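Local coordinates for protein chitin elicitor receptor kinase 1 (Arabidopsis thaliana, PDB 4EBY) that probably recognises chitin oligomers through its LysM-containing ectodomain and, dimerising on chitin, activates plant immune signalling as a receptor-like kinase, at residues 8-13 against 63-68. Residues are numbered along the deposited sequence; the frame is centred on the assembly and turned at random.
Sequences ALASYY and VPFPCE. With NAG (2-acetamido-2-deoxy-beta-D-glucopyranose), chain C.
Ala-8 and Ala-10 pair with Phe-65 and Val-63 as antiparallel neighbours, the axes of segments 8-13 and 63-65 coming within 4.5 Å, their directions 141° apart. Each is a hydrogen-bonded pair closed by two N-H...O bonds: Ala-8 N gives to Phe-65 O at 2.8 Å and Phe-65 N returns to Ala-8 O, while Ala-10 N reaches Val-63 O and is answered by Val-63 N to Ala-10 O. Between them sits the non-hydrogen-bonded pair Leu-9 and Pro-64, where Pro-64 CA offers a CA-H...O contact to Ala-8 O at 3.3 Å. On the alanine side, the Phe-65 ring folds back over the opposing strand. Its chi1 of 69° sets CG between backbone N and carbonyl carbon, bringing one ring face against Ala-8 CB, 4.1 Å from the ring centroid, a CH-pi contact. The ring edge points at the backbone, CE2 3.5 Å from Ala-10 N and close to Ala-10 CB. Cys-67, disulfide-bonded to Cys-129, sets its CB beside Ala-8 CB. Leu-9 and Pro-64 occupy the other face, Leu-9 CD2 lying 3.6 Å from Pro-64 CA. Helix 20-26 packs Ile-23 on Val-63, and this antiparallel pair closes a beta-alpha-alpha-beta unit consistent with the ectodomain's first LysM.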
loop_
_atom_site.group_PDB
_atom_site.type_symbol
_atom_site.label_atom_id
_atom_site.label_comp_id
_atom_site.label_asym_id
_atom_site.label_seq_id
_atom_site.Cartn_x
_atom_site.Cartn_y
_atom_site.Cartn_z
ATOM N N ALA A 8 5.677 -3.003 -6.158
ATOM C CA ALA A 8 4.845 -1.836 -5.960
ATOM C C ALA A 8 5.178 -1.285 -4.581
ATOM O O ALA A 8 5.954 -1.905 -3.828
ATOM C CB ALA A 8 3.346 -2.202 -6.052
ATOM N N LEU A 9 4.617 -0.125 -4.248
ATOM C CA LEU A 9 4.839 0.478 -2.925
ATOM C C LEU A 9 3.486 0.688 -2.266
ATOM O O LEU A 9 2.523 1.062 -2.941
ATOM C CB LEU A 9 5.551 1.824 -3.057
ATOM C CG LEU A 9 6.979 1.763 -3.596
ATOM C CD1 LEU A 9 7.468 3.147 -3.945
ATOM C CD2 LEU A 9 7.878 1.138 -2.528
ATOM N N ALA A 10 3.395 0.415 -0.966
ATOM C CA ALA A 10 2.167 0.687 -0.222
ATOM C C ALA A 10 2.375 1.901 0.669
ATOM O O ALA A 10 3.400 2.016 1.345
ATOM C CB ALA A 10 1.769 -0.531 0.633
ATOM N N SER A 11 1.411 2.809 0.680
ATOM C CA SER A 11 1.505 3.992 1.529
ATOM C C SER A 11 0.747 3.775 2.817
ATOM O O SER A 11 -0.481 3.648 2.804
ATOM C CB SER A 11 0.923 5.211 0.801
ATOM O OG SER A 11 1.033 6.372 1.620
ATOM N N TYR A 12 1.493 3.694 3.922
ATOM C CA TYR A 12 0.907 3.361 5.217
ATOM C C TYR A 12 0.907 4.588 6.132
ATOM O O TYR A 12 1.949 4.998 6.637
ATOM C CB TYR A 12 1.736 2.219 5.832
ATOM C CG TYR A 12 1.107 1.504 7.004
ATOM C CD1 TYR A 12 0.733 0.169 6.901
ATOM C CD2 TYR A 12 0.898 2.161 8.213
ATOM C CE1 TYR A 12 0.171 -0.507 8.003
ATOM C CE2 TYR A 12 0.325 1.511 9.287
ATOM C CZ TYR A 12 -0.042 0.190 9.175
ATOM O OH TYR A 12 -0.587 -0.438 10.283
ATOM N N TYR A 13 -0.271 5.156 6.380
ATOM C CA TYR A 13 -0.394 6.346 7.214
ATOM C C TYR A 13 -0.287 5.997 8.702
ATOM O O TYR A 13 -0.842 4.987 9.143
ATOM C CB TYR A 13 -1.732 7.028 6.931
ATOM C CG TYR A 13 -1.975 8.250 7.776
ATOM C CD1 TYR A 13 -1.431 9.473 7.422
ATOM C CD2 TYR A 13 -2.748 8.177 8.934
ATOM C CE1 TYR A 13 -1.634 10.608 8.203
ATOM C CE2 TYR A 13 -2.969 9.314 9.718
ATOM C CZ TYR A 13 -2.409 10.522 9.343
ATOM O OH TYR A 13 -2.628 11.655 10.115
ATOM N N VAL A 63 6.108 1.134 1.712
ATOM C CA VAL A 63 6.600 -0.229 1.889
ATOM C C VAL A 63 6.615 -0.972 0.561
ATOM O O VAL A 63 5.560 -1.138 -0.065
ATOM C CB VAL A 63 5.692 -1.011 2.897
ATOM C CG1 VAL A 63 6.214 -2.439 3.156
ATOM C CG2 VAL A 63 5.566 -0.258 4.214
ATOM N N PRO A 64 7.783 -1.472 0.126
ATOM C CA PRO A 64 7.773 -2.228 -1.134
ATOM C C PRO A 64 7.133 -3.605 -0.967
ATOM O O PRO A 64 7.283 -4.228 0.096
ATOM C CB PRO A 64 9.259 -2.375 -1.463
ATOM C CG PRO A 64 9.911 -2.449 -0.066
ATOM C CD PRO A 64 9.116 -1.480 0.788
ATOM N N PHE A 65 6.403 -4.057 -1.984
ATOM C CA PHE A 65 5.803 -5.398 -1.957
ATOM C C PHE A 65 5.653 -5.963 -3.376
ATOM O O PHE A 65 5.721 -5.207 -4.356
ATOM C CB PHE A 65 4.468 -5.393 -1.192
ATOM C CG PHE A 65 3.343 -4.637 -1.884
ATOM C CD1 PHE A 65 2.359 -5.345 -2.560
ATOM C CD2 PHE A 65 3.244 -3.256 -1.807
ATOM C CE1 PHE A 65 1.288 -4.682 -3.175
ATOM C CE2 PHE A 65 2.169 -2.570 -2.430
ATOM C CZ PHE A 65 1.189 -3.289 -3.101
ATOM N N PRO A 66 5.499 -7.290 -3.507
ATOM C CA PRO A 66 5.388 -7.858 -4.866
ATOM C C PRO A 66 4.040 -7.522 -5.484
ATOM O O PRO A 66 3.038 -7.450 -4.781
ATOM C CB PRO A 66 5.450 -9.379 -4.630
ATOM C CG PRO A 66 6.012 -9.542 -3.221
ATOM C CD PRO A 66 5.535 -8.334 -2.466
ATOM N N CYS A 67 4.008 -7.323 -6.795
ATOM C CA CYS A 67 2.758 -6.949 -7.460
ATOM C C CYS A 67 2.470 -8.035 -8.498
ATOM O O CYS A 67 3.159 -8.139 -9.510
ATOM C CB CYS A 67 2.902 -5.556 -8.089
ATOM S SG CYS A 67 1.381 -4.905 -8.911
ATOM N N GLU A 68 1.470 -8.872 -8.222
ATOM C CA GLU A 68 1.278 -10.119 -8.962
ATOM C C GLU A 68 -0.090 -10.166 -9.624
ATOM O O GLU A 68 -1.029 -9.543 -9.139
ATOM C CB GLU A 68 1.404 -11.311 -8.000
ATOM C CG GLU A 68 2.839 -11.514 -7.507
ATOM C CD GLU A 68 2.934 -11.821 -6.036
ATOM O OE1 GLU A 68 1.978 -11.527 -5.289
ATOM O OE2 GLU A 68 3.987 -12.351 -5.623
HETATM C C1 NAG C . -8.941 4.390 7.413
HETATM C C2 NAG C . -8.124 5.353 8.285
HETATM C C3 NAG C . -8.934 5.797 9.508
HETATM C C4 NAG C . -10.347 6.242 9.146
HETATM C C5 NAG C . -10.993 5.262 8.171
HETATM C C6 NAG C . -12.355 5.745 7.679
HETATM C C7 NAG C . -5.695 5.225 8.618
HETATM C C8 NAG C . -4.534 4.498 9.260
HETATM N N2 NAG C . -6.918 4.693 8.735
HETATM O O3 NAG C . -8.268 6.834 10.213
HETATM O O4 NAG C . -11.127 6.293 10.326
HETATM O O5 NAG C . -10.146 5.060 7.054
HETATM O O6 NAG C . -12.181 6.971 6.995
HETATM O O7 NAG C . -5.490 6.271 8.003
#